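Local coordinates for protein tyrosine recombinase XerH (Helicobacter pylori, PDB 5JK0) that cuts and rejoins DNA as a site-specific tyrosine recombinase involved in chromosome segregation, and is seen here bound to its difH site before cleavage, at residues K27-S32 and E44-L49; Q57-C62 and P79-H84. All blocks are in the same frame, centred on the assembly; numbering follows the deposited sequence.

Contact 1: residues K27-S32 and E44-L49; sequences KCTSLS and ECLNEL. With nucleotides of chain G.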
loop_
_atom_site.group_PDB
_atom_site.type_symbol
_atom_site.label_atom_id
_atom_site.label_comp_id
_atom_site.label_asym_id
_atom_site.label_seq_id
_atom_site.Cartn_x
_atom_site.Cartn_y
_atom_site.Cartn_z
ATOM N N LYS D 27 -23.404 12.724 -18.639
ATOM C CA LYS D 27 -22.729 13.280 -17.474
ATOM C C LYS D 27 -23.324 14.632 -17.096
ATOM O O LYS D 27 -23.415 14.966 -15.919
ATOM C CB LYS D 27 -21.227 13.416 -17.732
ATOM C CG LYS D 27 -20.536 12.105 -18.076
ATOM C CD LYS D 27 -20.770 11.046 -17.011
ATOM C CE LYS D 27 -20.092 11.409 -15.700
ATOM N NZ LYS D 27 -20.271 10.346 -14.671
ATOM N N CYS D 28 -23.739 15.400 -18.098
ATOM C CA CYS D 28 -24.343 16.706 -17.855
ATOM C C CYS D 28 -25.655 16.588 -17.084
ATOM O O CYS D 28 -26.019 17.485 -16.323
ATOM C CB CYS D 28 -24.580 17.444 -19.173
ATOM S SG CYS D 28 -23.092 18.156 -19.910
ATOM N N THR D 29 -26.358 15.478 -17.280
ATOM C CA THR D 29 -27.640 15.263 -16.619
ATOM C C THR D 29 -27.487 14.507 -15.303
ATOM O O THR D 29 -28.356 14.580 -14.433
ATOM C CB THR D 29 -28.619 14.494 -17.529
ATOM O OG1 THR D 29 -28.080 13.200 -17.832
ATOM C CG2 THR D 29 -28.855 15.256 -18.824
ATOM N N SER D 30 -26.380 13.783 -15.155
ATOM C CA SER D 30 -26.157 12.969 -13.965
ATOM C C SER D 30 -25.311 13.689 -12.916
ATOM O O SER D 30 -25.532 13.525 -11.716
ATOM C CB SER D 30 -25.498 11.640 -14.344
ATOM O OG SER D 30 -24.234 11.849 -14.949
ATOM N N LEU D 31 -24.340 14.479 -13.364
ATOM C CA LEU D 31 -23.508 15.245 -12.440
ATOM C C LEU D 31 -24.303 16.402 -11.846
ATOM O O LEU D 31 -25.367 16.758 -12.353
ATOM C CB LEU D 31 -22.248 15.767 -13.136
ATOM C CG LEU D 31 -21.236 14.710 -13.586
ATOM C CD1 LEU D 31 -20.064 15.358 -14.314
ATOM C CD2 LEU D 31 -20.748 13.890 -12.401
ATOM N N SER D 32 -23.779 16.987 -10.773
ATOM C CA SER D 32 -24.489 18.021 -10.028
ATOM C C SER D 32 -24.751 19.280 -10.852
ATOM O O SER D 32 -23.848 19.819 -11.495
ATOM C CB SER D 32 -23.708 18.389 -8.764
ATOM O OG SER D 32 -24.367 19.409 -8.036
ATOM N N GLU D 44 -29.931 24.464 -23.665
ATOM C CA GLU D 44 -29.398 24.645 -25.011
ATOM C C GLU D 44 -28.252 23.677 -25.278
ATOM O O GLU D 44 -28.120 23.149 -26.381
ATOM C CB GLU D 44 -28.924 26.085 -25.215
ATOM C CG GLU D 44 -30.038 27.115 -25.195
ATOM C CD GLU D 44 -29.526 28.526 -25.401
ATOM O OE1 GLU D 44 -28.297 28.698 -25.546
ATOM O OE2 GLU D 44 -30.353 29.464 -25.419
ATOM N N CYS D 45 -27.429 23.449 -24.259
ATOM C CA CYS D 45 -26.317 22.511 -24.364
ATOM C C CYS D 45 -26.821 21.089 -24.576
ATOM O O CYS D 45 -26.282 20.347 -25.397
ATOM C CB CYS D 45 -25.437 22.571 -23.113
ATOM S SG CYS D 45 -24.550 24.129 -22.891
ATOM N N LEU D 46 -27.856 20.716 -23.829
ATOM C CA LEU D 46 -28.445 19.388 -23.947
ATOM C C LEU D 46 -29.058 19.187 -25.329
ATOM O O LEU D 46 -29.035 18.083 -25.874
ATOM C CB LEU D 46 -29.503 19.169 -22.864
ATOM C CG LEU D 46 -29.024 19.222 -21.411
ATOM C CD1 LEU D 46 -30.186 18.997 -20.458
ATOM C CD2 LEU D 46 -27.920 18.205 -21.167
ATOM N N ASN D 47 -29.605 20.261 -25.888
ATOM C CA ASN D 47 -30.207 20.213 -27.215
ATOM C C ASN D 47 -29.168 19.959 -28.302
ATOM O O ASN D 47 -29.413 19.203 -29.241
ATOM C CB ASN D 47 -30.961 21.512 -27.506
ATOM N N GLU D 48 -28.006 20.592 -28.169
ATOM C CA GLU D 48 -26.932 20.419 -29.141
ATOM C C GLU D 48 -26.328 19.022 -29.053
ATOM O O GLU D 48 -25.922 18.449 -30.064
ATOM C CB GLU D 48 -25.840 21.470 -28.935
ATOM C CG GLU D 48 -26.318 22.903 -29.074
ATOM C CD GLU D 48 -25.173 23.897 -29.090
ATOM O OE1 GLU D 48 -24.150 23.615 -29.751
ATOM O OE2 GLU D 48 -25.293 24.957 -28.438
ATOM N N LEU D 49 -26.278 18.478 -27.843
ATOM C CA LEU D 49 -25.671 17.171 -27.612
ATOM C C LEU D 49 -26.585 16.022 -28.033
ATOM O O LEU D 49 -26.172 14.863 -28.031
ATOM C CB LEU D 49 -25.287 17.019 -26.138
ATOM C CG LEU D 49 -24.158 17.922 -25.638
ATOM C CD1 LEU D 49 -23.968 17.769 -24.137
ATOM C CD2 LEU D 49 -22.863 17.618 -26.376
ATOM P P DT G 20 -21.661 15.238 -7.816
ATOM O OP1 DT G 20 -22.889 15.291 -6.990
ATOM O OP2 DT G 20 -21.757 15.356 -9.287
ATOM O "O5'" DT G 20 -20.642 16.357 -7.299
ATOM C "C5'" DT G 20 -20.327 16.441 -5.915
ATOM C "C4'" DT G 20 -19.168 17.394 -5.677
ATOM O "O4'" DT G 20 -17.963 16.855 -6.264
ATOM C "C3'" DT G 20 -19.342 18.798 -6.274
ATOM O "O3'" DT G 20 -19.385 19.767 -5.229
ATOM C "C2'" DT G 20 -18.113 18.986 -7.181
ATOM C "C1'" DT G 20 -17.153 17.923 -6.670
ATOM N N1 DT G 20 -16.199 17.429 -7.705
ATOM C C2 DT G 20 -14.850 17.615 -7.517
ATOM O O2 DT G 20 -14.381 18.167 -6.537
ATOM N N3 DT G 20 -14.058 17.125 -8.523
ATOM C C4 DT G 20 -14.474 16.485 -9.676
ATOM O O4 DT G 20 -13.685 16.081 -10.524
ATOM C C5 DT G 20 -15.903 16.323 -9.812
ATOM C C7 DT G 20 -16.473 15.643 -11.022
ATOM C C6 DT G 20 -16.687 16.798 -8.831
ATOM P P DT G 19 -19.064 9.873 -11.229
ATOM O OP1 DT G 19 -19.862 8.629 -11.230
ATOM O OP2 DT G 19 -18.713 10.529 -12.510
ATOM O "O5'" DT G 19 -19.799 10.966 -10.320
ATOM C "C5'" DT G 19 -20.204 10.627 -8.994
ATOM C "C4'" DT G 19 -19.868 11.741 -8.012
ATOM O "O4'" DT G 19 -18.446 11.730 -7.724
ATOM C "C3'" DT G 19 -20.201 13.160 -8.488
ATOM O "O3'" DT G 19 -20.919 13.853 -7.477
ATOM C "C2'" DT G 19 -18.828 13.788 -8.733
ATOM C "C1'" DT G 19 -17.971 13.052 -7.719
ATOM N N1 DT G 19 -16.521 13.036 -8.057
ATOM C C2 DT G 19 -15.613 13.554 -7.161
ATOM O O2 DT G 19 -15.934 14.032 -6.087
ATOM N N3 DT G 19 -14.307 13.489 -7.568
ATOM C C4 DT G 19 -13.827 12.972 -8.756
ATOM O O4 DT G 19 -12.631 12.959 -9.031
ATOM C C5 DT G 19 -14.830 12.445 -9.651
ATOM C C7 DT G 19 -14.429 11.857 -10.971
ATOM C C6 DT G 19 -16.114 12.502 -9.263
#

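Contact 2: residues Q57-C62 and P79-H84; sequences QLEKVC and PLLKFH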
loop_
_atom_site.group_PDB
_atom_site.type_symbol
_atom_site.label_atom_id
_atom_site.label_comp_id
_atom_site.label_asym_id
_atom_site.label_seq_id
_atom_site.Cartn_x
_atom_site.Cartn_y
_atom_site.Cartn_z
ATOM N N GLN D 57 -17.201 21.301 -31.972
ATOM C CA GLN D 57 -18.523 21.598 -31.433
ATOM C C GLN D 57 -18.689 21.047 -30.020
ATOM O O GLN D 57 -19.283 21.699 -29.163
ATOM C CB GLN D 57 -19.611 21.038 -32.354
ATOM C CG GLN D 57 -19.672 21.721 -33.709
ATOM C CD GLN D 57 -20.684 21.087 -34.644
ATOM O OE1 GLN D 57 -21.367 20.129 -34.280
ATOM N NE2 GLN D 57 -20.783 21.618 -35.858
ATOM N N LEU D 58 -18.162 19.850 -29.778
ATOM C CA LEU D 58 -18.220 19.247 -28.449
ATOM C C LEU D 58 -17.437 20.074 -27.435
ATOM O O LEU D 58 -17.837 20.200 -26.277
ATOM C CB LEU D 58 -17.684 17.815 -28.474
ATOM C CG LEU D 58 -18.569 16.758 -29.133
ATOM C CD1 LEU D 58 -17.932 15.386 -29.009
ATOM C CD2 LEU D 58 -19.958 16.764 -28.516
ATOM N N GLU D 59 -16.318 20.632 -27.881
ATOM C CA GLU D 59 -15.482 21.459 -27.023
ATOM C C GLU D 59 -16.208 22.732 -26.602
ATOM O O GLU D 59 -16.174 23.119 -25.434
ATOM C CB GLU D 59 -14.176 21.810 -27.736
ATOM C CG GLU D 59 -13.259 22.717 -26.938
ATOM C CD GLU D 59 -11.981 23.041 -27.683
ATOM O OE1 GLU D 59 -11.719 22.398 -28.722
ATOM O OE2 GLU D 59 -11.242 23.941 -27.232
ATOM N N LYS D 60 -16.871 23.374 -27.558
ATOM C CA LYS D 60 -17.565 24.630 -27.300
ATOM C C LYS D 60 -18.773 24.441 -26.385
ATOM O O LYS D 60 -19.039 25.274 -25.518
ATOM C CB LYS D 60 -18.003 25.275 -28.617
ATOM N N VAL D 61 -19.499 23.344 -26.581
ATOM C CA VAL D 61 -20.702 23.067 -25.800
ATOM C C VAL D 61 -20.383 22.818 -24.327
ATOM O O VAL D 61 -21.018 23.393 -23.440
ATOM C CB VAL D 61 -21.467 21.849 -26.363
ATOM C CG1 VAL D 61 -22.545 21.394 -25.389
ATOM C CG2 VAL D 61 -22.074 22.188 -27.713
ATOM N N CYS D 62 -19.397 21.963 -24.071
ATOM C CA CYS D 62 -19.024 21.615 -22.703
ATOM C C CYS D 62 -18.442 22.807 -21.949
ATOM O O CYS D 62 -18.625 22.933 -20.738
ATOM C CB CYS D 62 -18.027 20.455 -22.699
ATOM S SG CYS D 62 -18.738 18.869 -23.198
ATOM N N PRO D 79 -10.087 15.481 -21.469
ATOM C CA PRO D 79 -9.310 14.253 -21.696
ATOM C C PRO D 79 -9.857 13.363 -22.815
ATOM O O PRO D 79 -9.075 12.715 -23.512
ATOM C CB PRO D 79 -9.400 13.528 -20.349
ATOM C CG PRO D 79 -9.646 14.604 -19.360
ATOM C CD PRO D 79 -10.533 15.580 -20.066
ATOM N N LEU D 80 -11.174 13.337 -22.990
ATOM C CA LEU D 80 -11.782 12.488 -24.012
ATOM C C LEU D 80 -11.638 13.090 -25.410
ATOM O O LEU D 80 -11.522 12.362 -26.394
ATOM C CB LEU D 80 -13.255 12.233 -23.690
ATOM C CG LEU D 80 -13.509 11.425 -22.414
ATOM C CD1 LEU D 80 -14.974 11.034 -22.298
ATOM C CD2 LEU D 80 -12.614 10.192 -22.362
ATOM N N LEU D 81 -11.644 14.416 -25.497
ATOM C CA LEU D 81 -11.415 15.089 -26.770
ATOM C C LEU D 81 -9.962 14.911 -27.201
ATOM O O LEU D 81 -9.657 14.861 -28.393
ATOM C CB LEU D 81 -11.769 16.573 -26.676
ATOM C CG LEU D 81 -13.234 16.898 -26.382
ATOM C CD1 LEU D 81 -13.469 18.398 -26.415
ATOM C CD2 LEU D 81 -14.150 16.187 -27.366
ATOM N N LYS D 82 -9.069 14.817 -26.220
ATOM C CA LYS D 82 -7.663 14.534 -26.485
ATOM C C LYS D 82 -7.499 13.139 -27.076
ATOM O O LYS D 82 -6.689 12.929 -27.980
ATOM C CB LYS D 82 -6.829 14.658 -25.207
ATOM C CG LYS D 82 -6.687 16.073 -24.671
ATOM C CD LYS D 82 -5.877 16.949 -25.608
ATOM C CE LYS D 82 -5.628 18.317 -24.995
ATOM N NZ LYS D 82 -4.927 18.210 -23.684
ATOM N N PHE D 83 -8.275 12.190 -26.561
ATOM C CA PHE D 83 -8.197 10.809 -27.024
ATOM C C PHE D 83 -8.726 10.663 -28.445
ATOM O O PHE D 83 -8.197 9.875 -29.231
ATOM C CB PHE D 83 -8.964 9.872 -26.090
ATOM C CG PHE D 83 -9.017 8.454 -26.580
ATOM C CD1 PHE D 83 -7.872 7.675 -26.603
ATOM C CD2 PHE D 83 -10.205 7.904 -27.033
ATOM C CE1 PHE D 83 -7.911 6.373 -27.063
ATOM C CE2 PHE D 83 -10.252 6.600 -27.491
ATOM C CZ PHE D 83 -9.103 5.835 -27.507
ATOM N N HIS D 84 -9.775 11.413 -28.767
ATOM C CA HIS D 84 -10.306 11.410 -30.123
ATOM C C HIS D 84 -9.261 11.934 -31.100
ATOM O O HIS D 84 -9.065 11.367 -32.175
ATOM C CB HIS D 84 -11.578 12.250 -30.220
ATOM C CG HIS D 84 -11.982 12.560 -31.626
ATOM N ND1 HIS D 84 -11.663 13.749 -32.245
ATOM C CD2 HIS D 84 -12.664 11.831 -32.540
ATOM C CE1 HIS D 84 -12.137 13.741 -33.479
ATOM N NE2 HIS D 84 -12.748 12.589 -33.683
#

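Contact 1: residues K27-S32 and E44-L49
Leu-46 and the pair Cys-28 and Thr-29 show how one branched side chain can join two helices while the far side of one of them grips DNA. From CB, Leu-46 swings CG anti to its own carbonyl carbon (chi1 -62°), and at the fork CD2 does most of the touching. This methyl lies 3.9 Å from CG2 of Thr-29 and 4.0 Å from CB of Cys-28, so it bridges two successive residues of helix 12-30. The other branch, CD1, makes a looser approach, 4.3 Å from CG2 of Thr-29. With OG1 hydrogen-bonded to the carbonyl O of Tyr-26 one turn back, CG2 is the branch of Thr-29 that faces Leu-46. A further loose touch joins SG of Cys-28 to CD1 of Leu-49 at 4.3 Å. No hydrogen bond links the two segments.

The same helix end meets the backbone of chain G. Lys-27, its chain bent at chi2 and chi3, brings NZ to 2.7 Å from OP2 of DT19. Just past the helix, the amide N of Ser-32 donates to OP2 of DT20 over 3.0 Å, with an N-H...O angle of 146°. CD2 of Leu-31 fits between these grips, 3.6 Å from that OP2 of DT20.

Around this junction Cys-28 also packs on Leu-70 and Ile-73 of a loop. Through Cys-45 and Glu-48, which pack on Val-61, helix 39-48 lies against helix 55-68 as well as helix 12-30 in the SAM-like DNA-binding region.

Contact 2: residues Q57-C62 and P79-H84
Between helix 55-68 and helix 74-93, the forked end of Leu-81 straddles two neighbouring residues, Leu-58 and Glu-59, and within these two segments every close contact runs through Leu-81. The CA-CB bond of Leu-81 already aims at the opposite helix. With CG anti to the carbonyl carbon (chi1 -63°) and chi2 at -176°, its two methyls divide the work. CD1 meets Glu-59 at the root of the side chain, 3.7 Å from CA and equally far from CB; CD2 comes to 4.0 Å from CB of Leu-58. Leu-81 thus rests against the main chain at Glu-59, and the CA atoms of Glu-59 and Leu-81, the nearest pair across the two segments, are 7.6 Å apart.

Glu-59 takes a different conformation from the two leucines. Its CG stands anti to the backbone N (chi1 178°) and the chain runs on extended, carrying the carboxylate beyond the methyl that rests on its base. There OE2 forms a salt bridge with Lys-63, one turn further along the same helix. Leu-58 is buried and also packs on Leu-17 of helix 12-30.

Both helices belong to the core-binding, SAM-like region that contacts DNA, away from the predicted active site. Chemically, the junction is van der Waals contact alone: no hydrogen bond crosses it. Glu-59 contributes its CA and CB, while its charge is paired within its own helix, so the contact rests on apolar shape fit rather than on polar pairing.

How the contacts relate
Read from the N terminus, the two contacts illustrate closure in series. Helix 12-30 leads into a short connection and helix 39-48 turns back onto it, so contact 1 closes the first loop. Helix 55-68 follows, and helix 74-93 then packs against it, closing a second loop through contact 2; neither loop encloses or crosses the other. Their centres are 14 Å apart, and side chains join them directly: CD2 of Leu-49 lies 3.7 Å from CD2 of Leu-58, and CG of Leu-49 lies 3.8 Å from CG1 of Val-61. Four consecutive helices are thereby tied together within the SAM-like region, away from the predicted active-site residues.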